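Local coordinates for protein BugD (Bordetella pertussis Tohama I, PDB 2F5X) that binds aspartic acid in its pocket as a periplasmic solute receptor, probably delivering it to a tripartite tricarboxylate-type transporter, at residues Phe268-Arg271 / Met272-Gly276; Arg36-Ala39 / Glu40-Pro44. One frame throughout, in Å; residues are numbered along the deposited sequence.

Interaction 1: residues Phe268-Arg271 / Met272-Gly276; sequences FQER and MKQLG
Phe268 O accepts the amide of Met272 at 2.9 Å in the first of four successive i-to-i+4 bonds that carry helix 266-274 to its C-terminal end, where Gly276, at positive phi, closes a Schellman motif. On the buried side Met272, a selenomethionine, lays its CG over one face of the Phe268 ring, 3.8 Å from the centroid, a CH-pi contact. Its SE follows obliquely at 4.6 Å from the same centroid, a Met-aromatic contact; bends at chi2 (-54°) and chi3 turn the chain back so that CE also reaches Arg271 CG. Val109 and Val279 border both residues, a lining that suits an aromatic and a flexible selenoether. One turn on, Leu275 CD1 lies over a face of the Arg271 guanidinium, 3.8 Å from Arg271 NE, while Gln274 OE1 sits near the plane at its edge. Outside, Glu270 OE2 comes 3.3 Å from the aliphatic Gln274 CG; its angle to Gln274 NE2 is poor for a hydrogen bond. Glu270 OE2 and Lys273 NZ stay 5.4 Å apart, so any attraction acts without direct contact. The helix thus grades from dispersion between selenium, methylene and ring inside, through leucine on guanidinium at the border, to charged and amide groups outside.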
ATOM      1  N   PHE A 268     -15.689   6.604  -8.219  1.00 13.18           N
ATOM      2  CA  PHE A 268     -14.394   6.089  -7.782  1.00 13.02           C
ATOM      3  C   PHE A 268     -13.443   7.243  -7.455  1.00 12.81           C
ATOM      4  O   PHE A 268     -12.834   7.266  -6.387  1.00 12.72           O
ATOM      5  CB  PHE A 268     -13.795   5.160  -8.846  1.00 12.40           C
ATOM      6  CG  PHE A 268     -12.415   4.669  -8.503  1.00 12.47           C
ATOM      7  CD1 PHE A 268     -12.234   3.700  -7.514  1.00 11.44           C
ATOM      8  CD2 PHE A 268     -11.301   5.196  -9.148  1.00 11.71           C
ATOM      9  CE1 PHE A 268     -10.957   3.251  -7.176  1.00 11.14           C
ATOM     10  CE2 PHE A 268     -10.023   4.756  -8.815  1.00 11.41           C
ATOM     11  CZ  PHE A 268      -9.854   3.777  -7.818  1.00 12.03           C
ATOM     12  N   GLN A 269     -13.327   8.203  -8.371  1.00 12.73           N
ATOM     13  CA  GLN A 269     -12.413   9.336  -8.177  1.00 12.86           C
ATOM     14  C   GLN A 269     -12.762  10.212  -6.964  1.00 13.28           C
ATOM     15  O   GLN A 269     -11.856  10.682  -6.265  1.00 13.22           O
ATOM     16  CB  GLN A 269     -12.291  10.172  -9.464  1.00 13.21           C
ATOM     17  CG  GLN A 269     -11.532   9.436 -10.581  1.00 13.46           C
ATOM     18  CD  GLN A 269     -10.333  10.206 -11.140  1.00 13.99           C
ATOM     19  OE1 GLN A 269      -9.800   9.846 -12.203  1.00 15.70           O
ATOM     20  NE2 GLN A 269      -9.909  11.250 -10.441  1.00 12.97           N
ATOM     21  N   GLU A 270     -14.056  10.408  -6.704  1.00 13.49           N
ATOM     22  CA  GLU A 270     -14.483  11.163  -5.524  1.00 14.39           C
ATOM     23  C   GLU A 270     -14.043  10.469  -4.239  1.00 13.96           C
ATOM     24  O   GLU A 270     -13.511  11.117  -3.329  1.00 13.52           O
ATOM     25  CB  GLU A 270     -16.000  11.380  -5.507  1.00 15.31           C
ATOM     26  CG  GLU A 270     -16.503  12.264  -4.362  1.00 20.48           C
ATOM     27  CD  GLU A 270     -15.707  13.556  -4.172  1.00 25.83           C
ATOM     28  OE1 GLU A 270     -15.360  14.226  -5.176  1.00 29.03           O
ATOM     29  OE2 GLU A 270     -15.425  13.906  -3.003  1.00 29.74           O
ATOM     30  N   ARG A 271     -14.262   9.157  -4.173  1.00 13.96           N
ATOM     31  CA  ARG A 271     -13.865   8.390  -2.991  1.00 13.91           C
ATOM     32  C   ARG A 271     -12.355   8.431  -2.805  1.00 13.37           C
ATOM     33  O   ARG A 271     -11.874   8.632  -1.689  1.00 12.86           O
ATOM     34  CB  ARG A 271     -14.375   6.943  -3.036  1.00 14.39           C
ATOM     35  CG  ARG A 271     -14.032   6.129  -1.762  1.00 17.55           C
ATOM     36  CD  ARG A 271     -14.712   6.635  -0.489  1.00 25.03           C
ATOM     37  NE  ARG A 271     -14.448   5.779   0.670  1.00 29.27           N
ATOM     38  CZ  ARG A 271     -14.392   6.208   1.936  1.00 31.27           C
ATOM     39  NH1 ARG A 271     -14.575   7.490   2.230  1.00 32.52           N
ATOM     40  NH2 ARG A 271     -14.144   5.349   2.916  1.00 33.57           N
HETATM   41  N   MSE A 272     -11.610   8.262  -3.898  1.00 12.39           N
HETATM   42  CA  MSE A 272     -10.149   8.342  -3.826  1.00 12.36           C
HETATM   43  C   MSE A 272      -9.675   9.721  -3.368  1.00 12.68           C
HETATM   44  O   MSE A 272      -8.797   9.827  -2.499  1.00 13.05           O
HETATM   45  CB  MSE A 272      -9.497   7.961  -5.166  1.00 11.95           C
HETATM   46  CG  MSE A 272      -9.671   6.476  -5.542  1.00 12.16           C
HETATM   47 SE   MSE A 272      -9.070   5.169  -4.188  1.00 13.77          SE
HETATM   48  CE  MSE A 272     -10.839   4.707  -3.398  1.00 15.40           C
ATOM     49  N   LYS A 273     -10.284  10.771  -3.920  1.00 12.69           N
ATOM     50  CA  LYS A 273      -9.932  12.143  -3.550  1.00 13.53           C
ATOM     51  C   LYS A 273     -10.141  12.388  -2.050  1.00 13.55           C
ATOM     52  O   LYS A 273      -9.268  12.930  -1.369  1.00 13.25           O
ATOM     53  CB  LYS A 273     -10.740  13.141  -4.391  1.00 13.92           C
ATOM     54  CG  LYS A 273     -10.405  14.594  -4.116  1.00 16.74           C
ATOM     55  CD  LYS A 273     -11.405  15.538  -4.792  1.00 21.34           C
ATOM     56  CE  LYS A 273     -11.045  16.992  -4.534  1.00 24.39           C
ATOM     57  NZ  LYS A 273     -11.317  17.373  -3.110  1.00 28.40           N
ATOM     58  N   GLN A 274     -11.281  11.941  -1.533  1.00 13.45           N
ATOM     59  CA  GLN A 274     -11.585  12.091  -0.109  1.00 14.58           C
ATOM     60  C   GLN A 274     -10.553  11.379   0.760  1.00 13.93           C
ATOM     61  O   GLN A 274     -10.207  11.863   1.840  1.00 14.61           O
ATOM     62  CB  GLN A 274     -12.972  11.545   0.198  1.00 14.92           C
ATOM     63  CG  GLN A 274     -14.101  12.395  -0.373  1.00 19.66           C
ATOM     64  CD  GLN A 274     -15.462  11.755  -0.195  1.00 24.52           C
ATOM     65  OE1 GLN A 274     -15.580  10.528  -0.206  1.00 27.93           O
ATOM     66  NE2 GLN A 274     -16.497  12.582  -0.039  1.00 27.26           N
ATOM     67  N   LEU A 275     -10.056  10.247   0.266  1.00 13.12           N
ATOM     68  CA  LEU A 275      -9.082   9.430   0.987  1.00 12.73           C
ATOM     69  C   LEU A 275      -7.632   9.791   0.688  1.00 12.56           C
ATOM     70  O   LEU A 275      -6.717   9.123   1.169  1.00 12.34           O
ATOM     71  CB  LEU A 275      -9.316   7.942   0.707  1.00 12.83           C
ATOM     72  CG  LEU A 275     -10.620   7.333   1.234  1.00 13.66           C
ATOM     73  CD1 LEU A 275     -10.700   5.894   0.754  1.00 15.44           C
ATOM     74  CD2 LEU A 275     -10.715   7.415   2.763  1.00 15.13           C
ATOM     75  N   GLY A 276      -7.425  10.836  -0.111  1.00 12.16           N
ATOM     76  CA  GLY A 276      -6.094  11.370  -0.354  1.00 12.38           C
ATOM     77  C   GLY A 276      -5.291  10.640  -1.414  1.00 12.82           C
ATOM     78  O   GLY A 276      -4.098  10.924  -1.602  1.00 12.75           O
TER

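Interaction 2: residues Arg36-Ala39 / Glu40-Pro44; sequences RSLA and ESMRP
Leu38 O receives the amide of Met42 at 2.9 Å, and Ser37 O that of Ser41 at 3.1 Å, whereas the preceding bond of helix 30-46, Glu40 N to Arg36 O, is weak at 3.4 Å. Further along, Pro44 has no amide hydrogen to give, and the helix kinks where its nitrogen makes no bond to the turn before. Ser41 suits a buried place because its short hydroxyl can turn back on the helix: with chi1 at 67°, OG stands between its own N and carbonyl carbon, 3.2 Å from Leu38 O. The same OG is hydrogen-bonded with Gly262 O. The long polar chains look outward. Glu40 extends to a salt bridge with Lys267, while Arg36 makes an intrahelical salt bridge with Asp32, one turn earlier, and also bonds Asn54. Beneath them lies the apolar packing. Leu38 CG comes 3.9 Å from SE of Met42, a selenomethionine; chi1 of Leu38 (-176°) carries its branch alongside its own carbonyl and toward the next turn, where CD1 lies beside the Ser41 hydroxyl in van der Waals contact, 3.6 Å from OG. Leu259 and Leu263 of helix 249-263 pack on Leu38. On another flank, the small Ala39 lets the helix lie close to Val50 and Val52 of strand 50-54, within the beta-alpha-beta unit of strand 19-23, helix 30-46 and strand 50-54. The chemistry implies a helix joined to its surroundings in two ways, by apolar contact beneath and by polar bonds to Asn54, Lys267 and Gly262.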
ATOM      1  N   ARG A  36     -12.425  -2.340  -3.371  1.00 11.87           N
ATOM      2  CA  ARG A  36     -13.875  -2.454  -3.412  1.00 13.19           C
ATOM      3  C   ARG A  36     -14.524  -1.314  -4.191  1.00 13.53           C
ATOM      4  O   ARG A  36     -15.524  -1.522  -4.880  1.00 14.20           O
ATOM      5  CB  ARG A  36     -14.455  -2.657  -2.018  1.00 13.73           C
ATOM      6  CG  ARG A  36     -14.163  -4.093  -1.546  1.00 15.25           C
ATOM      7  CD  ARG A  36     -14.576  -4.422  -0.157  1.00 17.10           C
ATOM      8  NE  ARG A  36     -13.931  -5.650   0.313  1.00 16.59           N
ATOM      9  CZ  ARG A  36     -14.514  -6.843   0.349  1.00 17.73           C
ATOM     10  NH1 ARG A  36     -15.772  -7.001  -0.073  1.00 18.01           N
ATOM     11  NH2 ARG A  36     -13.833  -7.886   0.807  1.00 16.96           N
ATOM     12  N   SER A  37     -13.926  -0.128  -4.131  1.00 13.10           N
ATOM     13  CA  SER A  37     -14.415   0.989  -4.933  1.00 13.53           C
ATOM     14  C   SER A  37     -14.147   0.756  -6.420  1.00 12.86           C
ATOM     15  O   SER A  37     -15.015   1.009  -7.255  1.00 12.33           O
ATOM     16  CB  SER A  37     -13.796   2.304  -4.468  1.00 14.06           C
ATOM     17  OG  SER A  37     -14.282   2.629  -3.174  1.00 17.44           O
ATOM     18  N   LEU A  38     -12.952   0.261  -6.738  1.00 12.33           N
ATOM     19  CA  LEU A  38     -12.586  -0.044  -8.120  1.00 12.66           C
ATOM     20  C   LEU A  38     -13.418  -1.191  -8.703  1.00 13.16           C
ATOM     21  O   LEU A  38     -13.817  -1.157  -9.879  1.00 13.27           O
ATOM     22  CB  LEU A  38     -11.091  -0.370  -8.218  1.00 12.65           C
ATOM     23  CG  LEU A  38     -10.555  -0.628  -9.632  1.00 13.35           C
ATOM     24  CD1 LEU A  38     -10.806   0.566 -10.554  1.00 14.39           C
ATOM     25  CD2 LEU A  38      -9.084  -0.960  -9.558  1.00 14.85           C
ATOM     26  N   ALA A  39     -13.673  -2.206  -7.884  1.00 13.09           N
ATOM     27  CA  ALA A  39     -14.516  -3.328  -8.304  1.00 13.98           C
ATOM     28  C   ALA A  39     -15.871  -2.822  -8.803  1.00 14.28           C
ATOM     29  O   ALA A  39     -16.380  -3.277  -9.833  1.00 14.08           O
ATOM     30  CB  ALA A  39     -14.688  -4.321  -7.142  1.00 14.02           C
ATOM     31  N   GLU A  40     -16.429  -1.848  -8.089  1.00 14.49           N
ATOM     32  CA  GLU A  40     -17.710  -1.260  -8.468  1.00 15.17           C
ATOM     33  C   GLU A  40     -17.619  -0.454  -9.762  1.00 14.85           C
ATOM     34  O   GLU A  40     -18.500  -0.558 -10.625  1.00 14.96           O
ATOM     35  CB  GLU A  40     -18.239  -0.385  -7.334  1.00 15.94           C
ATOM     36  CG  GLU A  40     -19.558   0.295  -7.630  1.00 19.49           C
ATOM     37  CD  GLU A  40     -20.146   1.009  -6.427  1.00 23.66           C
ATOM     38  OE1 GLU A  40     -19.690   0.765  -5.285  1.00 26.84           O
ATOM     39  OE2 GLU A  40     -21.075   1.820  -6.633  1.00 28.00           O
ATOM     40  N   SER A  41     -16.562   0.345  -9.897  1.00 14.55           N
ATOM     41  CA  SER A  41     -16.435   1.239 -11.050  1.00 14.99           C
ATOM     42  C   SER A  41     -16.102   0.518 -12.345  1.00 15.04           C
ATOM     43  O   SER A  41     -16.407   1.027 -13.430  1.00 15.13           O
ATOM     44  CB  SER A  41     -15.436   2.381 -10.786  1.00 14.44           C
ATOM     45  OG  SER A  41     -14.107   1.911 -10.660  1.00 15.62           O
HETATM   46  N   MSE A  42     -15.481  -0.656 -12.244  1.00 15.26           N
HETATM   47  CA  MSE A  42     -15.114  -1.432 -13.432  1.00 15.75           C
HETATM   48  C   MSE A  42     -16.293  -2.182 -14.038  1.00 16.72           C
HETATM   49  O   MSE A  42     -16.269  -2.532 -15.218  1.00 16.21           O
HETATM   50  CB  MSE A  42     -14.019  -2.446 -13.100  1.00 16.02           C
HETATM   51  CG  MSE A  42     -12.637  -1.858 -12.978  1.00 15.90           C
HETATM   52 SE   MSE A  42     -11.348  -3.203 -12.392  1.00 18.84          SE
HETATM   53  CE  MSE A  42     -11.065  -4.104 -14.059  1.00 17.80           C
ATOM     54  N   ARG A  43     -17.313  -2.435 -13.220  1.00 17.63           N
ATOM     55  CA  ARG A  43     -18.427  -3.310 -13.603  1.00 19.23           C
ATOM     56  C   ARG A  43     -19.134  -2.984 -14.936  1.00 19.52           C
ATOM     57  O   ARG A  43     -19.349  -3.904 -15.734  1.00 19.63           O
ATOM     58  CB  ARG A  43     -19.434  -3.450 -12.450  1.00 19.58           C
ATOM     59  CG  ARG A  43     -20.565  -4.448 -12.728  1.00 22.40           C
ATOM     60  CD  ARG A  43     -21.547  -4.564 -11.586  1.00 26.96           C
ATOM     61  NE  ARG A  43     -22.551  -5.599 -11.820  1.00 31.54           N
ATOM     62  CZ  ARG A  43     -23.701  -5.687 -11.160  1.00 33.84           C
ATOM     63  NH1 ARG A  43     -24.006  -4.797 -10.217  1.00 35.00           N
ATOM     64  NH2 ARG A  43     -24.553  -6.667 -11.439  1.00 34.09           N
ATOM     65  N   PRO A  44     -19.520  -1.723 -15.189  1.00 19.99           N
ATOM     66  CA  PRO A  44     -20.224  -1.390 -16.438  1.00 20.20           C
ATOM     67  C   PRO A  44     -19.453  -1.783 -17.698  1.00 20.34           C
ATOM     68  O   PRO A  44     -20.054  -2.279 -18.657  1.00 20.51           O
ATOM     69  CB  PRO A  44     -20.367   0.134 -16.359  1.00 20.31           C
ATOM     70  CG  PRO A  44     -20.425   0.403 -14.907  1.00 20.36           C
ATOM     71  CD  PRO A  44     -19.382  -0.531 -14.330  1.00 19.99           C
TER

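Interactions 1 and 2 each lie within a single helix, partly buried and on the same side of the chain's centre, their centres about 13 Å apart. The helices meet directly: Phe268 CD1 packs 3.6 Å from Leu38 N, and Arg271 CG lies 3.8 Å from Ser37 OG, so the ring that carries Met272 on one face also rests against helix 30-46. Both inner contacts use a selenomethionine one turn on, laid on an aromatic ring in 268-276, where the helix ends in a Schellman turn, and against an aliphatic leucine in 36-44, where it continues past a kink. Both outer sides are charged, and Phe268 CB reaches within 3.7 Å of Ser41 OG.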